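Local coordinates for protein oxidoreductase (PDB 3E18) that binds NAD in a Rossmann-fold domain and is probably a dehydrogenase of the GFO/IDH/MocA family, its substrate being unknown, at residues S151-A156 / L236-V241; V208-V213 / G229-I234; I133-F138 / L185-D190. One frame throughout, in Å; residues are numbered along the deposited sequence.

Contact 1 (S151-A156 / L236-V241); sequences SRVHGA and LPRWYV. With GOL (glycerol), chain J.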
loop_
_atom_site.group_PDB
_atom_site.type_symbol
_atom_site.label_atom_id
_atom_site.label_comp_id
_atom_site.label_asym_id
_atom_site.label_seq_id
_atom_site.Cartn_x
_atom_site.Cartn_y
_atom_site.Cartn_z
ATOM N N SER A 151 6.434 3.109 -5.390
ATOM C CA SER A 151 7.884 3.060 -5.512
ATOM C C SER A 151 8.435 2.553 -4.193
ATOM O O SER A 151 8.217 3.170 -3.147
ATOM C CB SER A 151 8.387 4.469 -5.848
ATOM O OG SER A 151 9.802 4.547 -5.880
ATOM N N ARG A 152 9.143 1.421 -4.216
ATOM C CA ARG A 152 9.533 0.747 -2.983
ATOM C C ARG A 152 10.994 0.348 -3.037
ATOM O O ARG A 152 11.444 -0.205 -4.019
ATOM C CB ARG A 152 8.720 -0.551 -2.779
ATOM C CG ARG A 152 7.243 -0.370 -2.436
ATOM C CD ARG A 152 6.540 -1.726 -2.267
ATOM N NE ARG A 152 5.133 -1.571 -1.858
ATOM C CZ ARG A 152 4.095 -1.475 -2.687
ATOM N NH1 ARG A 152 2.866 -1.331 -2.203
ATOM N NH2 ARG A 152 4.271 -1.503 -4.000
ATOM N N VAL A 153 11.731 0.632 -1.977
ATOM C CA VAL A 153 13.059 0.045 -1.826
ATOM C C VAL A 153 13.060 -0.792 -0.559
ATOM O O VAL A 153 13.030 -0.259 0.550
ATOM C CB VAL A 153 14.186 1.121 -1.824
ATOM C CG1 VAL A 153 15.543 0.467 -1.569
ATOM C CG2 VAL A 153 14.218 1.869 -3.160
ATOM N N HIS A 154 13.110 -2.109 -0.726
ATOM C CA HIS A 154 13.053 -3.042 0.388
ATOM C C HIS A 154 14.366 -3.800 0.497
ATOM O O HIS A 154 15.019 -4.075 -0.507
ATOM C CB HIS A 154 11.940 -4.068 0.150
ATOM C CG HIS A 154 10.554 -3.556 0.424
ATOM N ND1 HIS A 154 9.438 -4.354 0.289
ATOM C CD2 HIS A 154 10.106 -2.352 0.853
ATOM C CE1 HIS A 154 8.360 -3.656 0.598
ATOM N NE2 HIS A 154 8.735 -2.440 0.948
ATOM N N GLY A 155 14.728 -4.170 1.715
ATOM C CA GLY A 155 15.916 -5.002 1.935
ATOM C C GLY A 155 15.922 -5.469 3.365
ATOM O O GLY A 155 15.053 -5.084 4.129
ATOM N N ALA A 156 16.875 -6.319 3.740
ATOM C CA ALA A 156 16.977 -6.718 5.133
ATOM C C ALA A 156 18.405 -6.579 5.654
ATOM O O ALA A 156 18.982 -7.526 6.181
ATOM C CB ALA A 156 16.448 -8.132 5.333
ATOM N N LEU A 236 9.059 -6.558 -1.986
ATOM C CA LEU A 236 7.986 -6.278 -2.925
ATOM C C LEU A 236 8.624 -5.598 -4.149
ATOM O O LEU A 236 9.782 -5.206 -4.065
ATOM C CB LEU A 236 6.918 -5.376 -2.275
ATOM C CG LEU A 236 6.020 -6.022 -1.205
ATOM C CD1 LEU A 236 4.982 -5.021 -0.700
ATOM C CD2 LEU A 236 5.317 -7.268 -1.734
ATOM N N PRO A 237 7.904 -5.481 -5.296
ATOM C CA PRO A 237 8.546 -4.852 -6.470
ATOM C C PRO A 237 9.069 -3.430 -6.273
ATOM O O PRO A 237 8.498 -2.647 -5.492
ATOM C CB PRO A 237 7.422 -4.826 -7.530
ATOM C CG PRO A 237 6.187 -5.114 -6.808
ATOM C CD PRO A 237 6.555 -5.967 -5.640
ATOM N N ARG A 238 10.125 -3.105 -7.018
ATOM C CA ARG A 238 10.681 -1.758 -7.051
ATOM C C ARG A 238 9.620 -0.757 -7.529
ATOM O O ARG A 238 9.457 0.293 -6.918
ATOM C CB ARG A 238 11.942 -1.737 -7.927
ATOM C CG ARG A 238 12.588 -0.375 -8.140
ATOM C CD ARG A 238 13.222 0.229 -6.897
ATOM N NE ARG A 238 13.606 1.612 -7.156
ATOM C CZ ARG A 238 12.805 2.669 -7.035
ATOM N NH1 ARG A 238 11.554 2.548 -6.604
ATOM N NH2 ARG A 238 13.279 3.864 -7.319
ATOM N N TRP A 239 8.892 -1.098 -8.591
ATOM C CA TRP A 239 7.850 -0.193 -9.150
ATOM C C TRP A 239 6.567 -0.970 -9.412
ATOM O O TRP A 239 6.614 -2.112 -9.859
ATOM C CB TRP A 239 8.338 0.414 -10.461
ATOM C CG TRP A 239 9.421 1.475 -10.297
ATOM C CD1 TRP A 239 10.771 1.309 -10.449
ATOM C CD2 TRP A 239 9.219 2.845 -9.970
ATOM N NE1 TRP A 239 11.431 2.501 -10.227
ATOM C CE2 TRP A 239 10.494 3.462 -9.938
ATOM C CE3 TRP A 239 8.078 3.623 -9.713
ATOM C CZ2 TRP A 239 10.662 4.819 -9.648
ATOM C CZ3 TRP A 239 8.241 4.964 -9.417
ATOM C CH2 TRP A 239 9.521 5.553 -9.384
ATOM N N TYR A 240 5.421 -0.362 -9.120
ATOM C CA TYR A 240 4.142 -0.935 -9.485
ATOM C C TYR A 240 3.297 0.269 -9.843
ATOM O O TYR A 240 3.047 1.128 -9.002
ATOM C CB TYR A 240 3.520 -1.730 -8.330
ATOM C CG TYR A 240 2.130 -2.305 -8.626
ATOM C CD1 TYR A 240 1.972 -3.488 -9.365
ATOM C CD2 TYR A 240 0.982 -1.660 -8.166
ATOM C CE1 TYR A 240 0.696 -4.013 -9.631
ATOM C CE2 TYR A 240 -0.294 -2.176 -8.422
ATOM C CZ TYR A 240 -0.431 -3.343 -9.161
ATOM O OH TYR A 240 -1.695 -3.843 -9.401
ATOM N N VAL A 241 2.904 0.353 -11.104
ATOM C CA VAL A 241 2.267 1.582 -11.602
ATOM C C VAL A 241 0.961 1.283 -12.317
ATOM O O VAL A 241 0.843 0.283 -12.990
ATOM C CB VAL A 241 3.237 2.414 -12.513
ATOM C CG1 VAL A 241 4.421 2.989 -11.690
ATOM C CG2 VAL A 241 3.777 1.579 -13.690
HETATM C C1 GOL J . 14.364 -3.412 -5.550
HETATM O O1 GOL J . 15.210 -4.519 -5.317
HETATM C C2 GOL J . 13.862 -2.845 -4.221
HETATM O O2 GOL J . 14.913 -2.782 -3.284
HETATM C C3 GOL J . 12.757 -3.724 -3.650
HETATM O O3 GOL J . 11.571 -2.992 -3.418
HETATM O O HOH W 1 6.393 -0.830 -5.910
#

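Contact 2 (V208-V213 / G229-I234); sequences VDDGFV and GTTNFI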
loop_
_atom_site.group_PDB
_atom_site.type_symbol
_atom_site.label_atom_id
_atom_site.label_comp_id
_atom_site.label_asym_id
_atom_site.label_seq_id
_atom_site.Cartn_x
_atom_site.Cartn_y
_atom_site.Cartn_z
ATOM N N VAL A 208 16.212 6.837 15.229
ATOM C CA VAL A 208 15.757 7.221 13.887
ATOM C C VAL A 208 14.986 6.083 13.212
ATOM O O VAL A 208 15.124 4.917 13.583
ATOM C CB VAL A 208 16.933 7.620 12.965
ATOM C CG1 VAL A 208 17.672 8.826 13.535
ATOM C CG2 VAL A 208 17.898 6.445 12.746
ATOM N N ASP A 209 14.180 6.451 12.219
ATOM C CA ASP A 209 13.361 5.505 11.462
ATOM C C ASP A 209 14.195 4.542 10.622
ATOM O O ASP A 209 15.176 4.945 9.995
ATOM C CB ASP A 209 12.385 6.268 10.567
ATOM C CG ASP A 209 13.086 7.071 9.476
ATOM O OD1 ASP A 209 13.612 8.168 9.766
ATOM O OD2 ASP A 209 13.099 6.605 8.318
ATOM N N ASP A 210 13.810 3.267 10.617
ATOM C CA ASP A 210 14.511 2.269 9.810
ATOM C C ASP A 210 13.708 1.985 8.542
ATOM O O ASP A 210 14.043 1.116 7.731
ATOM C CB ASP A 210 14.802 1.000 10.621
ATOM C CG ASP A 210 13.547 0.363 11.208
ATOM O OD1 ASP A 210 12.685 -0.083 10.427
ATOM O OD2 ASP A 210 13.437 0.279 12.454
ATOM N N GLY A 211 12.615 2.721 8.386
ATOM C CA GLY A 211 11.806 2.574 7.215
ATOM C C GLY A 211 10.594 3.468 7.354
ATOM O O GLY A 211 10.333 4.004 8.417
ATOM N N PHE A 212 9.834 3.576 6.281
ATOM C CA PHE A 212 8.603 4.368 6.296
ATOM C C PHE A 212 7.687 3.963 5.168
ATOM O O PHE A 212 8.088 3.230 4.257
ATOM C CB PHE A 212 8.921 5.860 6.201
ATOM C CG PHE A 212 9.462 6.291 4.867
ATOM C CD1 PHE A 212 8.625 6.885 3.932
ATOM C CD2 PHE A 212 10.807 6.112 4.545
ATOM C CE1 PHE A 212 9.106 7.276 2.690
ATOM C CE2 PHE A 212 11.291 6.514 3.304
ATOM C CZ PHE A 212 10.432 7.097 2.381
ATOM N N VAL A 213 6.462 4.484 5.213
ATOM C CA VAL A 213 5.588 4.424 4.074
ATOM C C VAL A 213 4.853 5.755 4.088
ATOM O O VAL A 213 4.594 6.301 5.153
ATOM C CB VAL A 213 4.620 3.198 4.133
ATOM C CG1 VAL A 213 3.981 3.054 5.511
ATOM C CG2 VAL A 213 3.559 3.270 3.036
ATOM N N GLY A 229 12.056 0.040 3.273
ATOM C CA GLY A 229 12.088 -0.845 4.409
ATOM C C GLY A 229 13.461 -1.481 4.456
ATOM O O GLY A 229 14.051 -1.757 3.409
ATOM N N THR A 230 13.963 -1.691 5.669
ATOM C CA THR A 230 15.279 -2.309 5.886
ATOM C C THR A 230 15.156 -3.567 6.732
ATOM O O THR A 230 16.158 -4.109 7.218
ATOM C CB THR A 230 16.304 -1.319 6.530
ATOM O OG1 THR A 230 15.782 -0.762 7.752
ATOM C CG2 THR A 230 16.654 -0.200 5.571
ATOM N N THR A 231 13.923 -4.052 6.876
ATOM C CA THR A 231 13.616 -5.227 7.711
ATOM C C THR A 231 12.769 -6.235 6.924
ATOM O O THR A 231 11.980 -6.995 7.495
ATOM C CB THR A 231 12.835 -4.807 8.980
ATOM O OG1 THR A 231 11.736 -3.954 8.607
ATOM C CG2 THR A 231 13.734 -4.034 9.924
ATOM N N ASN A 232 12.921 -6.210 5.601
ATOM C CA ASN A 232 12.082 -6.985 4.704
ATOM C C ASN A 232 12.883 -8.117 4.095
ATOM O O ASN A 232 13.639 -7.910 3.147
ATOM C CB ASN A 232 11.562 -6.096 3.589
ATOM C CG ASN A 232 10.837 -4.888 4.111
ATOM O OD1 ASN A 232 11.370 -4.127 4.920
ATOM N ND2 ASN A 232 9.612 -4.698 3.647
ATOM N N PHE A 233 12.688 -9.317 4.631
ATOM C CA PHE A 233 13.418 -10.505 4.184
ATOM C C PHE A 233 12.889 -11.014 2.845
ATOM O O PHE A 233 13.519 -11.832 2.177
ATOM C CB PHE A 233 13.379 -11.583 5.267
ATOM C CG PHE A 233 14.108 -11.196 6.523
ATOM C CD1 PHE A 233 15.487 -11.409 6.635
ATOM C CD2 PHE A 233 13.425 -10.637 7.599
ATOM C CE1 PHE A 233 16.170 -11.051 7.785
ATOM C CE2 PHE A 233 14.097 -10.276 8.757
ATOM C CZ PHE A 233 15.482 -10.483 8.851
ATOM N N ILE A 234 11.728 -10.491 2.451
ATOM C CA ILE A 234 11.170 -10.693 1.135
ATOM C C ILE A 234 10.838 -9.297 0.614
ATOM O O ILE A 234 10.277 -8.490 1.351
ATOM C CB ILE A 234 9.896 -11.592 1.200
ATOM C CG1 ILE A 234 10.269 -13.004 1.674
ATOM C CG2 ILE A 234 9.185 -11.646 -0.155
ATOM C CD1 ILE A 234 9.067 -13.905 2.019
HETATM O O HOH W 2 12.081 -1.256 7.811
#

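Contact 3 (I133-F138 / L185-D190); sequences IIKEMF and LLFLVD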
loop_
_atom_site.group_PDB
_atom_site.type_symbol
_atom_site.label_atom_id
_atom_site.label_comp_id
_atom_site.label_asym_id
_atom_site.label_seq_id
_atom_site.Cartn_x
_atom_site.Cartn_y
_atom_site.Cartn_z
ATOM N N ILE A 133 12.724 4.234 -17.185
ATOM C CA ILE A 133 11.653 3.378 -17.762
ATOM C C ILE A 133 10.259 3.890 -17.369
ATOM O O ILE A 133 9.399 4.049 -18.232
ATOM C CB ILE A 133 11.835 1.893 -17.389
ATOM C CG1 ILE A 133 13.089 1.333 -18.063
ATOM C CG2 ILE A 133 10.620 1.050 -17.799
ATOM C CD1 ILE A 133 13.523 -0.012 -17.533
ATOM N N ILE A 134 10.053 4.188 -16.081
ATOM C CA ILE A 134 8.774 4.750 -15.615
ATOM C C ILE A 134 8.488 6.121 -16.250
ATOM O O ILE A 134 7.339 6.438 -16.620
ATOM C CB ILE A 134 8.732 4.852 -14.045
ATOM C CG1 ILE A 134 9.031 3.480 -13.402
ATOM C CG2 ILE A 134 7.394 5.356 -13.554
ATOM C CD1 ILE A 134 8.000 2.389 -13.727
ATOM N N LYS A 135 9.536 6.932 -16.368
ATOM C CA LYS A 135 9.442 8.241 -17.008
ATOM C C LYS A 135 9.057 8.084 -18.473
ATOM O O LYS A 135 8.218 8.815 -18.976
ATOM C CB LYS A 135 10.771 8.993 -16.875
ATOM C CG LYS A 135 10.732 10.426 -17.367
ATOM C CD LYS A 135 11.970 11.164 -16.879
ATOM C CE LYS A 135 11.774 12.671 -16.934
ATOM N NZ LYS A 135 11.945 13.166 -18.323
ATOM N N GLU A 136 9.661 7.115 -19.152
ATOM C CA GLU A 136 9.244 6.800 -20.536
ATOM C C GLU A 136 7.756 6.416 -20.613
ATOM O O GLU A 136 7.000 6.989 -21.421
ATOM C CB GLU A 136 10.133 5.702 -21.141
ATOM C CG GLU A 136 9.765 5.281 -22.588
ATOM C CD GLU A 136 10.134 6.308 -23.666
ATOM O OE1 GLU A 136 10.753 7.347 -23.345
ATOM O OE2 GLU A 136 9.812 6.060 -24.853
ATOM N N MET A 137 7.334 5.492 -19.743
ATOM C CA MET A 137 5.929 5.064 -19.690
ATOM C C MET A 137 4.995 6.235 -19.408
ATOM O O MET A 137 3.956 6.364 -20.045
ATOM C CB MET A 137 5.716 3.948 -18.656
ATOM C CG MET A 137 6.478 2.675 -18.955
ATOM S SD MET A 137 6.421 1.469 -17.626
ATOM C CE MET A 137 4.671 1.124 -17.553
ATOM N N PHE A 138 5.393 7.091 -18.467
ATOM C CA PHE A 138 4.599 8.237 -18.027
ATOM C C PHE A 138 4.399 9.226 -19.177
ATOM O O PHE A 138 3.282 9.680 -19.429
ATOM C CB PHE A 138 5.305 8.908 -16.826
ATOM C CG PHE A 138 4.493 9.972 -16.128
ATOM C CD1 PHE A 138 3.628 9.637 -15.093
ATOM C CD2 PHE A 138 4.632 11.314 -16.470
ATOM C CE1 PHE A 138 2.874 10.626 -14.443
ATOM C CE2 PHE A 138 3.892 12.299 -15.829
ATOM C CZ PHE A 138 3.015 11.955 -14.811
ATOM N N LEU A 185 9.805 11.192 -7.677
ATOM C CA LEU A 185 8.355 11.380 -7.831
ATOM C C LEU A 185 7.969 12.808 -8.182
ATOM O O LEU A 185 7.100 13.053 -9.047
ATOM C CB LEU A 185 7.649 10.972 -6.529
ATOM C CG LEU A 185 6.131 11.166 -6.440
ATOM C CD1 LEU A 185 5.378 10.207 -7.363
ATOM C CD2 LEU A 185 5.690 11.000 -4.997
ATOM N N LEU A 186 8.584 13.755 -7.486
ATOM C CA LEU A 186 8.258 15.176 -7.677
ATOM C C LEU A 186 8.863 15.728 -8.978
ATOM O O LEU A 186 8.324 16.655 -9.609
ATOM C CB LEU A 186 8.696 15.976 -6.444
ATOM C CG LEU A 186 7.585 16.424 -5.480
ATOM C CD1 LEU A 186 6.612 15.305 -5.144
ATOM C CD2 LEU A 186 8.145 17.059 -4.208
ATOM N N PHE A 187 9.992 15.151 -9.371
ATOM C CA PHE A 187 10.573 15.400 -10.692
ATOM C C PHE A 187 9.645 14.889 -11.813
ATOM O O PHE A 187 9.479 15.564 -12.833
ATOM C CB PHE A 187 11.974 14.758 -10.772
ATOM C CG PHE A 187 12.666 14.923 -12.107
ATOM C CD1 PHE A 187 12.754 16.175 -12.723
ATOM C CD2 PHE A 187 13.265 13.821 -12.724
ATOM C CE1 PHE A 187 13.410 16.325 -13.951
ATOM C CE2 PHE A 187 13.921 13.955 -13.960
ATOM C CZ PHE A 187 13.994 15.214 -14.566
ATOM N N LEU A 188 9.035 13.716 -11.621
ATOM C CA LEU A 188 8.143 13.135 -12.636
ATOM C C LEU A 188 6.803 13.867 -12.774
ATOM O O LEU A 188 6.382 14.206 -13.881
ATOM C CB LEU A 188 7.888 11.655 -12.346
ATOM C CG LEU A 188 7.165 10.858 -13.434
ATOM C CD1 LEU A 188 7.926 10.889 -14.765
ATOM C CD2 LEU A 188 6.929 9.428 -12.983
ATOM N N VAL A 189 6.142 14.102 -11.641
ATOM C CA VAL A 189 4.771 14.612 -11.629
ATOM C C VAL A 189 4.804 16.134 -11.665
ATOM O O VAL A 189 5.492 16.755 -10.863
ATOM C CB VAL A 189 4.010 14.089 -10.381
ATOM C CG1 VAL A 189 2.558 14.581 -10.373
ATOM C CG2 VAL A 189 4.052 12.555 -10.337
ATOM N N ASP A 190 4.082 16.732 -12.605
ATOM C CA ASP A 190 4.023 18.189 -12.718
ATOM C C ASP A 190 2.751 18.678 -12.053
ATOM O O ASP A 190 1.798 19.124 -12.716
ATOM C CB ASP A 190 4.112 18.635 -14.189
ATOM C CG ASP A 190 4.077 20.156 -14.360
ATOM O OD1 ASP A 190 4.626 20.892 -13.505
ATOM O OD2 ASP A 190 3.478 20.612 -15.359
#

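Contact 1 (S151-A156 / L236-V241)
Ser151 and Trp239 form an antiparallel non-hydrogen-bonded pair, their CA atoms 4.9 Å apart, and beside it the amide of Arg152 gives a nearly straight bond to Arg238 O (2.9 Å, 166°). Arg238 and Trp239 both face Ile250 in a classic beta bulge, and their side chains lie together. The guanidinium of Arg238 lies against the indole of Trp239, with Val153 CG2 over its other face. In its own plane NH1 donates to Ser151 OG at 2.8 Å, the hydroxyl being directed there by its place anti to the serine N (chi1 175°). Ser151 CB lies over the six-membered ring of Trp239 in a CH-pi contact, 4.0 Å from the centroid. Asp130 takes both Arg238 NE and Trp239 NE1 and fixes the pair from outside.

On the other face the extended chain of Arg152 runs past Leu236, whose CD1 comes 3.6 Å from NE; Glu150 pairs with NH1, and a water joins NH2 to Pro237 O. Tyr240 OH is hydrogen-bonded to Ile234 O of the second subunit. The two chains part toward His154, where Leu236 N donates to ND1 at 3.2 Å, tilted from the ring plane, while Glu227 takes NE2. Glycerol, probably from the crystallisation liquor, sits in this widening. Helix 173-188 packs on Ser151 and Arg238 through Leu181, and strand 223-229 flanks Ser151 and Val153.

Contact 2 (V208-V213 / G229-I234)
Thr230 reaches across to Asp210 by a direct hydrogen bond, its hydroxyl OG1 donating to the carbonyl oxygen Asp210 O at 2.6 Å. The donor lies in the carbonyl plane on a lone pair, with a C=O...donor angle of 134°. This position follows from chi1 of 55°, which sets OG1 between the backbone N and the carbonyl carbon of Thr230, while CG2 stays near the same oxygen. A side chain thus takes the acceptor where the two chains are leaving their regular pairing.

A second link runs through a water. It donates to Asp210 OD1 at 2.9 Å and accepts from Thr230 N at the same distance, and it is also hydrogen-bonded to Thr231 OG1 (2.8 Å). One carboxylate oxygen, one amide and one hydroxyl therefore hold it between the segments. The carboxylate of Asp210 has further partners: OD1 bonds Ser201 OG, and OD2 the amide of Leu204.

Van der Waals contact is slight. Gly211 and Gly229 bring their CA atoms to 4.4 Å, a closeness made easier by the lack of side chains, and Thr231 CG2 lies 4.1 Å from Asp210 OD1. Within the loop, Asn232 OD1 accepts from Thr231 N on an in-plane lone pair; Lys242 of the second subunit bonds both this oxygen and Thr231 OG1.

The contact lies at the ends of the neighbouring antiparallel strands 211-218 and 223-229, where the chain departs on the loop toward strand 239-243. Strand 193-201 borders it through Ser201, and the start of helix 173-188 meets it where Met173 touches Thr230 and also bonds Asp209.

Contact 3 (I133-F138 / L185-D190)
Leu188 lies over one face of the Phe138 ring, its CG 4.0 Å from the ring centroid and 14° off the normal, a CH-pi contact offset toward the rim. Both methyls share in the overlap: Leu188 CD1 comes 3.7 Å from Phe138 CD2, and over the same face Leu188 CD2 lies near Phe138 CD1. With CG anti to its own N (chi1 -171°), Phe138 extends across the gap between the helices, and the far part of its ring reaches the end of the other helix, CE2 lying 3.7 Å from Leu188 O.

The same leucine also packs along helix 129-140. Its CD1 rests 3.8 Å from Lys135 CA and touches the start of that side chain, the two side chains running alongside one another with opposite headings. On the inner side its CD2 meets Ile134 CG2 at 4.1 Å, and Leu149 of strand 146-154 packs against both residues.

Farther out, the Lys135 chain, extended through chi3, brings CE to 3.9 Å from Phe187 CE2. This is an apolar touch by the methylene: a bend at chi4 (-79°) turns NZ off the line of the chain, where it forms a salt bridge with Glu139, and it is Arg126 that makes the cation-pi contact with Phe187.

Two helices, 129-140 and the last turn of 173-188, thus lie side by side on one face of the mixed sheet and pack chiefly through Leu188, set among Ile134, Lys135 and Phe138. Such a layer of helices on a large, open, mostly antiparallel sheet is characteristic of the C-terminal domain of GFO/IDH/MocA proteins.

In the fold
All three contacts belong to the C-terminal domain. Contacts 1 and 2 are buried, both reach the same mixed sheet and border the second subunit; contact 3 is partly buried in the helical layer and touches no other chain. Strand 146-154 follows one helix of contact 3 and precedes the other, and Trp239 and Val241 of contact 1 pack against Ile134 and Met137. Contacts 1 and 2 meet directly, Val153 O with Gly229 N at 2.9 Å and Gly155 O with Asn232 N at 2.8 Å. The chemistry of the three differs with their place: arginine, serine and indole around a bulge in contact 1, hydroxyls and water at strand ends in contact 2, and almost purely apolar packing in contact 3.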